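Local atomic coordinates of beta-glucoside phosphorylase BglX (Unidentified, PDB entry 5VQE), a protein that probably cleaves beta-glucosides by phosphorolysis, as a beta-glycoside phosphorylase of glycoside hydrolase family 3 that holds a 2-fluoroglucose in its pocket. Residues A[71-74]-A[75-79]; A[169-172]-A[173-177]; A[352-356]-A[357-361]; A[425-429]-A[430-434]; A[529-533]-A[534-538]. All blocks are in the same frame, centred on the assembly; numbering follows the deposited sequence.

Contact 1: A[71-74]-A[75-79]; sequences RMRE and FTQRL
Glu74 and Arg78, one turn apart on helix 69-82, lie side by side and point the same way, their carboxylate and guanidinium planes only 26° apart. The ionic link between them is weak: Glu74 OE1 sits at the edge of the guanidinium, 3.4 Å from Arg78 NH1. The same oxygen also faces Arg71 NH1 at a long 3.6 Å, but well out of that guanidinium plane, so charge alone joins this side of the network; Arg71 NE has its main partner in Asp44. The aromatic part belongs to Phe75, whose CE1 lies over one face of the Arg71 guanidinium, toward its rim, 4.0 Å from Arg71 NH2. Bends at chi2 and chi3 (-74° and -79°) bring the guanidinium beside Phe75, so that its face meets the ring at CE1. A water joins the other flank, donating to Gln77 OE1 at 2.9 Å and accepting from Arg73 NH1, while Arg73 NH2 bonds to Pro367 O. Beneath the side chains run ordinary i to i+4 backbone bonds, such as Phe75 N to Arg71 O at 2.7 Å. The helix is the crossover of a beta-alpha-beta unit between strands 61-64 and 88-91 of the barrel domain; Phe75 and Leu79 press on Tyr64 and on Ile42 of strand 38-42.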
# COMPACT_ATOMS: atom_id res chain seq x y z
N ARG A 71 -0.27 17.32 -13.60
CA ARG A 71 -0.14 18.24 -12.48
C ARG A 71 1.01 17.85 -11.57
O ARG A 71 1.74 18.73 -11.07
CB ARG A 71 -1.45 18.30 -11.70
CG ARG A 71 -2.61 18.91 -12.47
CD ARG A 71 -2.46 20.42 -12.58
NE ARG A 71 -2.87 21.10 -11.35
CZ ARG A 71 -2.84 22.42 -11.18
NH1 ARG A 71 -2.43 23.21 -12.16
NH2 ARG A 71 -3.23 22.94 -10.03
N MET A 72 1.20 16.55 -11.33
CA MET A 72 2.38 16.12 -10.58
C MET A 72 3.65 16.62 -11.24
O MET A 72 4.57 17.09 -10.56
CB MET A 72 2.42 14.60 -10.47
CG MET A 72 1.34 14.03 -9.61
SD MET A 72 1.59 12.29 -9.28
CE MET A 72 0.19 12.00 -8.21
N ARG A 73 3.75 16.50 -12.57
CA ARG A 73 4.96 16.94 -13.26
C ARG A 73 5.17 18.44 -13.11
O ARG A 73 6.30 18.90 -12.90
CB ARG A 73 4.89 16.56 -14.75
CG ARG A 73 6.16 16.93 -15.54
CD ARG A 73 6.05 16.59 -17.02
NE ARG A 73 7.38 16.51 -17.64
CZ ARG A 73 8.02 17.52 -18.22
NH1 ARG A 73 7.46 18.73 -18.29
NH2 ARG A 73 9.22 17.33 -18.74
N GLU A 74 4.09 19.21 -13.20
CA GLU A 74 4.19 20.65 -13.00
C GLU A 74 4.55 20.96 -11.55
O GLU A 74 5.40 21.83 -11.29
CB GLU A 74 2.86 21.31 -13.39
CG GLU A 74 2.86 22.82 -13.31
CD GLU A 74 1.45 23.38 -13.34
OE1 GLU A 74 1.07 24.09 -12.38
OE2 GLU A 74 0.72 23.09 -14.31
N PHE A 75 3.95 20.25 -10.60
CA PHE A 75 4.27 20.47 -9.19
C PHE A 75 5.75 20.19 -8.91
O PHE A 75 6.40 20.93 -8.17
CB PHE A 75 3.39 19.60 -8.30
CG PHE A 75 2.00 20.15 -8.08
CD1 PHE A 75 1.53 21.24 -8.80
CD2 PHE A 75 1.16 19.57 -7.15
CE1 PHE A 75 0.25 21.73 -8.58
CE2 PHE A 75 -0.11 20.06 -6.93
CZ PHE A 75 -0.57 21.13 -7.65
N THR A 76 6.30 19.11 -9.49
CA THR A 76 7.70 18.80 -9.25
C THR A 76 8.60 19.95 -9.69
O THR A 76 9.54 20.33 -8.98
CB THR A 76 8.09 17.52 -9.97
OG1 THR A 76 7.39 16.41 -9.39
CG2 THR A 76 9.61 17.27 -9.86
N GLN A 77 8.34 20.50 -10.88
CA GLN A 77 9.15 21.61 -11.37
C GLN A 77 9.06 22.81 -10.44
O GLN A 77 10.07 23.38 -10.04
CB GLN A 77 8.70 21.99 -12.79
CG GLN A 77 9.09 20.98 -13.85
CD GLN A 77 8.47 21.29 -15.20
OE1 GLN A 77 7.25 21.26 -15.35
NE2 GLN A 77 9.30 21.58 -16.19
N ARG A 78 7.84 23.18 -10.08
CA ARG A 78 7.65 24.34 -9.21
C ARG A 78 8.29 24.12 -7.85
O ARG A 78 9.01 24.98 -7.34
CB ARG A 78 6.16 24.61 -9.06
CG ARG A 78 5.48 24.99 -10.37
CD ARG A 78 3.99 25.03 -10.19
NE ARG A 78 3.61 25.91 -9.09
CZ ARG A 78 2.36 26.09 -8.68
NH1 ARG A 78 1.36 25.46 -9.28
NH2 ARG A 78 2.12 26.92 -7.67
N LEU A 79 8.06 22.95 -7.26
CA LEU A 79 8.59 22.68 -5.92
C LEU A 79 10.11 22.66 -5.93
O LEU A 79 10.75 23.32 -5.10
CB LEU A 79 8.04 21.36 -5.40
CG LEU A 79 6.58 21.41 -4.96
CD1 LEU A 79 6.07 19.99 -4.77
CD2 LEU A 79 6.43 22.22 -3.69
O HOH W 1 4.99 20.13 -16.68

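Contact 2: A[169-172]-A[173-177]; sequences PERI and IRMAK
The guanidinium of Arg174 folds back over the backbone of Arg171, with Arg171 CA centred over one face of the group, 3.7 Å above its plane. Its NH2 comes within 3.7 Å of Arg171 CB, and a bend at chi3 (-68°) turns the end of the chain back toward the start of helix 169-184. The two guanidinium planes stand 89° apart, and Arg174 NH2 lies 3.7 Å from Arg171 NE; both nitrogens form salt bridges with Asp120 OD1, a shared partner that probably makes so close a meeting of like charges tolerable.

The tight side of the turn carries the apolar side chains, pressed against backbone carbonyls. Ile173 directs CG1 at the first carbonyl of the helix, 3.2 Å from Pro169 O, and packs beyond it on Ile226 and Ala229 of helix 216-232. Ala176 CB is equally close to Ile172 O, and its methyl reaches Leu230 of the same neighbouring helix. Met175 runs alongside Arg171, CG to CG at 4.0 Å, before passing to Ala125 of helix 122-138. On the looser, partly exposed side, Glu170 touches Arg174 through its CB, while its carboxylate turns away to a salt bridge with Arg225.

A leucine in place of Arg174 would probably leave Asp120 with one salt-bridge partner fewer and strip the flat cover from the Arg171 backbone. The chemistry is that of one buried helix flank and one charged flank, where a shared carboxylate ties the first turns of the helix to Asp120, in the short link between helices 113-119 and 122-138.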
# COMPACT_ATOMS: atom_id res chain seq x y z
N PRO A 169 5.88 -16.07 4.45
CA PRO A 169 7.08 -15.22 4.46
C PRO A 169 8.02 -15.43 3.29
O PRO A 169 8.61 -14.47 2.79
CB PRO A 169 7.74 -15.60 5.80
CG PRO A 169 6.61 -15.94 6.66
CD PRO A 169 5.63 -16.66 5.78
N GLU A 170 8.20 -16.67 2.83
CA GLU A 170 9.14 -16.89 1.74
C GLU A 170 8.65 -16.24 0.45
O GLU A 170 9.44 -15.67 -0.31
CB GLU A 170 9.40 -18.39 1.56
CG GLU A 170 9.95 -19.05 2.82
CD GLU A 170 11.16 -18.32 3.40
OE1 GLU A 170 12.13 -18.11 2.65
OE2 GLU A 170 11.12 -17.94 4.60
N ARG A 171 7.34 -16.27 0.19
CA ARG A 171 6.81 -15.61 -1.00
C ARG A 171 6.88 -14.09 -0.86
O ARG A 171 7.19 -13.39 -1.83
CB ARG A 171 5.37 -16.08 -1.26
CG ARG A 171 4.77 -15.48 -2.52
CD ARG A 171 3.42 -16.09 -2.93
NE ARG A 171 3.48 -17.53 -3.16
CZ ARG A 171 2.99 -18.46 -2.33
NH1 ARG A 171 2.39 -18.12 -1.20
NH2 ARG A 171 3.10 -19.74 -2.65
N ILE A 172 6.59 -13.57 0.34
CA ILE A 172 6.73 -12.14 0.57
C ILE A 172 8.14 -11.68 0.24
O ILE A 172 8.34 -10.65 -0.43
CB ILE A 172 6.35 -11.79 2.02
CG1 ILE A 172 4.86 -12.08 2.26
CG2 ILE A 172 6.63 -10.33 2.33
CD1 ILE A 172 4.50 -12.28 3.72
N ILE A 173 9.15 -12.43 0.71
CA ILE A 173 10.54 -12.07 0.44
C ILE A 173 10.80 -12.07 -1.06
O ILE A 173 11.39 -11.12 -1.60
CB ILE A 173 11.49 -13.03 1.18
CG1 ILE A 173 11.39 -12.81 2.70
CG2 ILE A 173 12.93 -12.86 0.72
CD1 ILE A 173 12.09 -13.87 3.55
N ARG A 174 10.37 -13.12 -1.77
CA ARG A 174 10.59 -13.20 -3.21
C ARG A 174 9.96 -12.02 -3.93
O ARG A 174 10.60 -11.36 -4.76
CB ARG A 174 9.99 -14.49 -3.79
CG ARG A 174 10.62 -15.78 -3.36
CD ARG A 174 10.26 -16.91 -4.33
NE ARG A 174 8.85 -17.31 -4.33
CZ ARG A 174 8.30 -18.12 -3.42
NH1 ARG A 174 9.02 -18.60 -2.41
NH2 ARG A 174 7.02 -18.45 -3.52
N MET A 175 8.70 -11.75 -3.62
CA MET A 175 7.94 -10.74 -4.35
C MET A 175 8.46 -9.34 -4.04
O MET A 175 8.59 -8.50 -4.94
CB MET A 175 6.46 -10.86 -4.00
CG MET A 175 5.82 -12.18 -4.42
SD MET A 175 5.51 -12.18 -6.19
CE MET A 175 5.05 -13.90 -6.50
N ALA A 176 8.74 -9.07 -2.77
CA ALA A 176 9.20 -7.73 -2.39
C ALA A 176 10.58 -7.43 -2.98
O ALA A 176 10.84 -6.30 -3.42
CB ALA A 176 9.24 -7.61 -0.87
N LYS A 177 11.48 -8.41 -3.00
CA LYS A 177 12.78 -8.19 -3.63
C LYS A 177 12.62 -7.87 -5.11
O LYS A 177 13.33 -7.01 -5.65
CB LYS A 177 13.68 -9.41 -3.46
CG LYS A 177 14.25 -9.63 -2.06
CD LYS A 177 15.21 -10.82 -2.13
CE LYS A 177 15.83 -11.18 -0.81
NZ LYS A 177 16.68 -12.40 -0.96

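Contact 3: A[352-356]-A[357-361]; sequences GMKAK and LRLPE
Leu359 crosses Lys354 at a slant just beyond the end of helix 340-356, its CD1 4.2 Å from Lys354 CG. The lysine runs fully extended away from the turn, so the leucine meets the aliphatic root of the chain, while the ammonium goes on to Gly60 O, Pro86 O and Gln36 OE1. Pro360 sits on the lysine's own carbonyl: its CD approaches Lys354 O at 3.4 Å, and the ring leans on Trp20 of helix 15-27. Leu357 takes a different course. With CG anti to its own carbonyl carbon (chi1 -71°), it lies along the last turn, CG 3.5 Å from Met353 O, and carries its methyls toward Leu88 and Leu189. Lys356 leaves in yet another direction, its amine bonded to Pro10 O.

The course of the chain beyond the helix is set by a Schellman motif. Arg358 is the first residue to leave helical angles and has a positive phi of 59°, which reverses the chain and permits two bonds back into the last turn. One is nearly straight, Leu359 N to Lys354 O at 3.1 Å. The other, Arg358 N to Ala355 O at 2.9 Å, comes from above the carbonyl plane, 71° out of it.

Carbonyls at the end of the helix that can no longer be met by a following helical turn are thus partly satisfied by loop amides, and apolar side chains from both sides of the reversal pack beside them. Lys354, although buried, has three oxygen acceptors round its ammonium, which probably offset much of the cost of placing a charge there.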
# COMPACT_ATOMS: atom_id res chain seq x y z
N GLY A 352 22.06 12.31 2.33
CA GLY A 352 22.76 11.23 1.64
C GLY A 352 21.90 10.55 0.60
O GLY A 352 22.40 10.11 -0.44
N MET A 353 20.60 10.42 0.86
CA MET A 353 19.73 9.82 -0.14
C MET A 353 19.51 10.77 -1.31
O MET A 353 19.38 10.33 -2.46
CB MET A 353 18.39 9.40 0.48
CG MET A 353 18.47 8.08 1.24
SD MET A 353 18.78 6.68 0.13
CE MET A 353 19.43 5.42 1.24
N LYS A 354 19.49 12.08 -1.03
CA LYS A 354 19.40 13.06 -2.10
C LYS A 354 20.64 13.03 -2.98
O LYS A 354 20.55 13.11 -4.21
CB LYS A 354 19.17 14.45 -1.49
CG LYS A 354 17.82 14.54 -0.81
CD LYS A 354 17.58 15.87 -0.11
CE LYS A 354 16.24 15.85 0.61
NZ LYS A 354 15.73 17.18 1.05
N ALA A 355 21.82 12.85 -2.36
CA ALA A 355 23.05 12.69 -3.13
C ALA A 355 23.06 11.37 -3.87
O ALA A 355 23.55 11.30 -5.01
CB ALA A 355 24.26 12.80 -2.20
N LYS A 356 22.54 10.30 -3.26
CA LYS A 356 22.49 9.01 -3.95
C LYS A 356 21.71 9.12 -5.25
O LYS A 356 22.10 8.54 -6.27
CB LYS A 356 21.86 7.96 -3.02
CG LYS A 356 21.76 6.54 -3.59
CD LYS A 356 20.95 5.64 -2.64
CE LYS A 356 20.57 4.32 -3.29
NZ LYS A 356 21.75 3.47 -3.52
N LEU A 357 20.60 9.86 -5.23
CA LEU A 357 19.78 10.11 -6.40
C LEU A 357 20.40 11.12 -7.35
O LEU A 357 19.86 11.33 -8.45
CB LEU A 357 18.40 10.60 -5.96
CG LEU A 357 17.48 9.58 -5.29
CD1 LEU A 357 16.32 10.28 -4.62
CD2 LEU A 357 16.96 8.57 -6.32
N ARG A 358 21.49 11.78 -6.95
CA ARG A 358 22.13 12.82 -7.74
C ARG A 358 21.17 13.97 -8.03
O ARG A 358 21.18 14.54 -9.12
CB ARG A 358 22.71 12.26 -9.03
CG ARG A 358 23.43 10.94 -8.84
CD ARG A 358 24.57 10.78 -9.82
NE ARG A 358 25.78 11.48 -9.37
CZ ARG A 358 26.88 10.90 -8.90
NH1 ARG A 358 26.97 9.58 -8.82
NH2 ARG A 358 27.90 11.65 -8.52
N LEU A 359 20.34 14.32 -7.05
CA LEU A 359 19.45 15.47 -7.22
C LEU A 359 20.25 16.77 -7.28
O LEU A 359 19.90 17.66 -8.07
CB LEU A 359 18.42 15.54 -6.09
CG LEU A 359 17.54 14.30 -5.91
CD1 LEU A 359 16.51 14.54 -4.80
CD2 LEU A 359 16.84 13.91 -7.22
N PRO A 360 21.32 16.93 -6.49
CA PRO A 360 22.04 18.21 -6.51
C PRO A 360 22.61 18.55 -7.86
O PRO A 360 22.67 19.74 -8.22
CB PRO A 360 23.15 18.01 -5.47
CG PRO A 360 22.67 16.92 -4.60
CD PRO A 360 21.88 16.01 -5.48
N GLU A 361 23.03 17.55 -8.63
CA GLU A 361 23.71 17.76 -9.90
C GLU A 361 22.77 17.66 -11.10
O GLU A 361 23.23 17.80 -12.24
CB GLU A 361 24.84 16.74 -10.06

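Contact 4: A[425-429]-A[430-434]; sequences GGYLS and EARLF
Arg432, in the first turn of helix 429-441, reaches back to Tyr427 in the loop that leads into the helix. Its CB rests 3.5 Å from Ser429 O, and CG passes close to Leu428 O, the carbonyl that also accepts the backbone N-H of Arg432. From CG to NE the chain is extended, with chi2 at -169° and chi3 at -172°, which carries NE alongside the backbone and CB of Tyr427. The guanidinium then presents one face to Tyr427: CB lies over it, offset toward the rim, and is 3.9 Å from Arg432 CZ. At the tip, Arg432 NH2 stands 3.8 Å from Tyr427 CD2, at the edge of the ring and in its plane. Ring and guanidinium are 85° apart, so the tyrosine meets the charged group edge-on, while its ring stacks with Trp447 and its hydroxyl bonds to Glu449.

Two waters complete the grip on NH2. One accepts from it at 2.9 Å and donates to Gly425 O, lying at the edge of the guanidinium in its plane; the other accepts from both Arg432 NH2 and Tyr427 N. Water thus ties the arginine to Gly425 O and to the backbone N of Tyr427, in addition to its direct packing on the tyrosine.

On the inner side, Leu428 CB touches Ala431 CB at 4.2 Å, both near strand 412-419. The helix packs against strand 469-475 and helix 534-544. With Leu428 at its N-cap position, this is the start of the helix in a beta-alpha-beta crossover from strand 412-419 to the parallel strand 444-447.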
# COMPACT_ATOMS: atom_id res chain seq x y z
N GLY A 425 -24.13 7.05 -9.06
CA GLY A 425 -25.05 6.19 -9.77
C GLY A 425 -25.28 4.84 -9.13
O GLY A 425 -26.13 4.08 -9.61
N GLY A 426 -24.54 4.51 -8.08
CA GLY A 426 -24.75 3.29 -7.33
C GLY A 426 -23.94 2.09 -7.78
O GLY A 426 -23.71 1.19 -6.97
N TYR A 427 -23.49 2.05 -9.03
CA TYR A 427 -22.83 0.87 -9.58
C TYR A 427 -21.39 1.19 -9.95
O TYR A 427 -21.11 2.19 -10.62
CB TYR A 427 -23.59 0.32 -10.78
CG TYR A 427 -24.97 -0.19 -10.42
CD1 TYR A 427 -25.12 -1.27 -9.57
CD2 TYR A 427 -26.11 0.42 -10.91
CE1 TYR A 427 -26.38 -1.74 -9.23
CE2 TYR A 427 -27.37 -0.04 -10.57
CZ TYR A 427 -27.50 -1.11 -9.73
OH TYR A 427 -28.75 -1.57 -9.40
N LEU A 428 -20.48 0.33 -9.52
CA LEU A 428 -19.07 0.45 -9.88
C LEU A 428 -18.90 0.39 -11.39
O LEU A 428 -19.53 -0.42 -12.07
CB LEU A 428 -18.27 -0.67 -9.24
CG LEU A 428 -18.26 -0.75 -7.72
CD1 LEU A 428 -17.81 -2.13 -7.27
CD2 LEU A 428 -17.34 0.31 -7.14
N SER A 429 -18.03 1.25 -11.91
CA SER A 429 -17.72 1.20 -13.34
C SER A 429 -17.31 -0.20 -13.77
O SER A 429 -17.70 -0.68 -14.83
CB SER A 429 -16.63 2.22 -13.66
OG SER A 429 -16.32 2.20 -15.04
N GLU A 430 -16.53 -0.89 -12.94
CA GLU A 430 -16.04 -2.20 -13.33
C GLU A 430 -17.15 -3.24 -13.32
O GLU A 430 -17.10 -4.21 -14.09
CB GLU A 430 -14.89 -2.63 -12.42
CG GLU A 430 -13.59 -1.89 -12.67
CD GLU A 430 -13.62 -0.47 -12.17
OE1 GLU A 430 -14.42 -0.15 -11.27
OE2 GLU A 430 -12.83 0.34 -12.69
N ALA A 431 -18.15 -3.08 -12.45
CA ALA A 431 -19.29 -3.99 -12.46
C ALA A 431 -20.20 -3.72 -13.65
O ALA A 431 -20.80 -4.65 -14.19
CB ALA A 431 -20.07 -3.89 -11.15
N ARG A 432 -20.34 -2.45 -14.05
CA ARG A 432 -21.06 -2.13 -15.28
C ARG A 432 -20.39 -2.79 -16.48
O ARG A 432 -21.05 -3.40 -17.33
CB ARG A 432 -21.13 -0.62 -15.49
CG ARG A 432 -22.07 0.12 -14.55
CD ARG A 432 -22.26 1.57 -15.03
NE ARG A 432 -22.99 2.40 -14.08
CZ ARG A 432 -24.32 2.44 -13.97
NH1 ARG A 432 -25.09 1.69 -14.74
NH2 ARG A 432 -24.88 3.24 -13.07
N LEU A 433 -19.06 -2.68 -16.57
CA LEU A 433 -18.33 -3.35 -17.64
C LEU A 433 -18.61 -4.84 -17.62
O LEU A 433 -18.96 -5.44 -18.65
CB LEU A 433 -16.83 -3.08 -17.50
CG LEU A 433 -15.96 -3.82 -18.53
CD1 LEU A 433 -16.27 -3.35 -19.95
CD2 LEU A 433 -14.48 -3.65 -18.21
N PHE A 434 -18.46 -5.47 -16.45
CA PHE A 434 -18.72 -6.90 -16.31
C PHE A 434 -20.13 -7.24 -16.78
O PHE A 434 -20.34 -8.21 -17.52
CB PHE A 434 -18.50 -7.32 -14.85
CG PHE A 434 -18.68 -8.79 -14.60
CD1 PHE A 434 -17.72 -9.71 -15.00
CD2 PHE A 434 -19.80 -9.26 -13.92
CE1 PHE A 434 -17.88 -11.05 -14.76
CE2 PHE A 434 -19.97 -10.60 -13.68
CZ PHE A 434 -19.00 -11.51 -14.10
O HOH W 2 -27.46 4.10 -12.13
O HOH W 3 -23.14 4.01 -11.28
O HOH W 4 -14.29 0.38 -15.84

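Contact 5: A[529-533]-A[534-538]; sequences AYTSN and EATVR
Asn533 caps the N-terminus of helix 534-544 through its side chain, OD1 accepting two bonds from Thr536. The amide bond, Thr536 N to Asn533 OD1, is 2.9 Å long with an N-H...O angle of 159°; the hydroxyl bond, Thr536 OG1 to the same oxygen, measures 2.8 Å. The two donors come from opposite faces of the carboxamide plane, so the oxygen is held between them. A chi1 of 63°, with CG set between the backbone N and the carbonyl carbon, brings OD1 over the open end of the helix.

Around this pair, Thr536 turns its methyl to the incoming loop, CG2 packing 3.6 Å from Ala529 CB and 3.3 Å from Thr531 O. Farther out, Asn533 ND2 bonds to Val110 O, fixing which end of the amide faces the helix, and Thr531 OG1 takes the backbone N-H of Ser112. An alanine in place of Asn533 would probably leave Thr536 N and OG1 without their shared acceptor and Val110 O without its amide donor, fraying the first turn.

Spanning the first turn, from Glu534 right after the cap, Arg538 grips that glutamate side-on with two nitrogens. Both converge on a single oxygen: Arg538 NE meets the anti lone pair of Glu534 OE2 at 2.8 Å, whereas Arg538 NH2 approaches that atom from above the carboxylate plane, at 3.1 Å.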
# COMPACT_ATOMS: atom_id res chain seq x y z
N ALA A 529 -10.32 -12.80 -7.32
CA ALA A 529 -9.61 -12.07 -8.36
C ALA A 529 -8.71 -10.96 -7.82
O ALA A 529 -7.89 -10.44 -8.58
CB ALA A 529 -10.62 -11.46 -9.34
N TYR A 530 -8.86 -10.57 -6.55
CA TYR A 530 -7.93 -9.72 -5.80
C TYR A 530 -7.89 -8.26 -6.24
O TYR A 530 -7.45 -7.40 -5.47
CB TYR A 530 -6.50 -10.27 -5.89
CG TYR A 530 -6.35 -11.75 -5.63
CD1 TYR A 530 -6.44 -12.27 -4.35
CD2 TYR A 530 -6.09 -12.62 -6.68
CE1 TYR A 530 -6.29 -13.62 -4.12
CE2 TYR A 530 -5.94 -13.97 -6.46
CZ TYR A 530 -6.05 -14.47 -5.17
OH TYR A 530 -5.90 -15.82 -4.95
N THR A 531 -8.32 -7.96 -7.46
CA THR A 531 -8.24 -6.62 -8.02
C THR A 531 -9.49 -6.32 -8.83
O THR A 531 -9.92 -7.15 -9.62
CB THR A 531 -7.02 -6.49 -8.94
OG1 THR A 531 -5.84 -6.91 -8.25
CG2 THR A 531 -6.86 -5.06 -9.42
N SER A 532 -10.04 -5.12 -8.65
CA SER A 532 -11.22 -4.69 -9.39
C SER A 532 -10.80 -3.61 -10.39
O SER A 532 -10.90 -2.41 -10.12
CB SER A 532 -12.31 -4.19 -8.46
OG SER A 532 -13.52 -4.00 -9.19
N ASN A 533 -10.29 -4.05 -11.54
CA ASN A 533 -10.00 -3.13 -12.63
C ASN A 533 -10.42 -3.78 -13.94
O ASN A 533 -10.83 -4.94 -13.98
CB ASN A 533 -8.52 -2.72 -12.65
CG ASN A 533 -7.57 -3.88 -12.89
OD1 ASN A 533 -7.99 -5.00 -13.21
ND2 ASN A 533 -6.28 -3.62 -12.74
N GLU A 534 -10.33 -3.00 -15.02
CA GLU A 534 -10.80 -3.47 -16.31
C GLU A 534 -10.09 -4.75 -16.73
O GLU A 534 -10.73 -5.69 -17.21
CB GLU A 534 -10.61 -2.38 -17.36
CG GLU A 534 -10.71 -2.88 -18.80
CD GLU A 534 -10.85 -1.74 -19.80
OE1 GLU A 534 -10.79 -0.57 -19.38
OE2 GLU A 534 -11.02 -2.03 -21.00
N ALA A 535 -8.77 -4.81 -16.56
CA ALA A 535 -8.02 -5.99 -16.99
C ALA A 535 -8.53 -7.25 -16.30
O ALA A 535 -8.70 -8.29 -16.94
CB ALA A 535 -6.53 -5.79 -16.72
N THR A 536 -8.78 -7.17 -14.99
CA THR A 536 -9.21 -8.36 -14.27
C THR A 536 -10.64 -8.73 -14.63
O THR A 536 -10.97 -9.92 -14.66
CB THR A 536 -9.09 -8.12 -12.76
OG1 THR A 536 -7.75 -7.69 -12.47
CG2 THR A 536 -9.39 -9.38 -11.97
N VAL A 537 -11.48 -7.74 -14.91
CA VAL A 537 -12.86 -8.02 -15.31
C VAL A 537 -12.88 -8.75 -16.65
O VAL A 537 -13.60 -9.73 -16.83
CB VAL A 537 -13.68 -6.72 -15.36
CG1 VAL A 537 -15.00 -6.92 -16.12
CG2 VAL A 537 -13.96 -6.19 -13.95
N ARG A 538 -12.10 -8.26 -17.62
CA ARG A 538 -12.08 -8.91 -18.93
C ARG A 538 -11.55 -10.33 -18.84
O ARG A 538 -12.06 -11.23 -19.50
CB ARG A 538 -11.26 -8.08 -19.92
CG ARG A 538 -11.85 -6.72 -20.22
CD ARG A 538 -11.13 -5.99 -21.34
NE ARG A 538 -11.77 -4.70 -21.61
CZ ARG A 538 -12.82 -4.52 -22.41
NH1 ARG A 538 -13.37 -5.54 -23.05
NH2 ARG A 538 -13.33 -3.31 -22.57

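Contacts 4 and 5 are the one pair that touches: their centres are 12 Å apart, and Glu430 and Phe434 of contact 4 pack on Val537, with Glu430 CG also against Ser532 and Asn533, so two helix starts share one interface beside the mixed sheet. Contacts 1, 2 and 3 belong to the other, barrel-bearing part of the chain; contacts 1 and 3 come within about 8 Å at their nearest atoms, and the nearest atoms of contacts 2 and 5 are about 9 Å apart. Contacts 3 and 4 lie on opposite sides of the chain's centre, 45 Å between centres. The side chain of Met72 in contact 1 is about 12 Å from the bound 2-fluoroglucose.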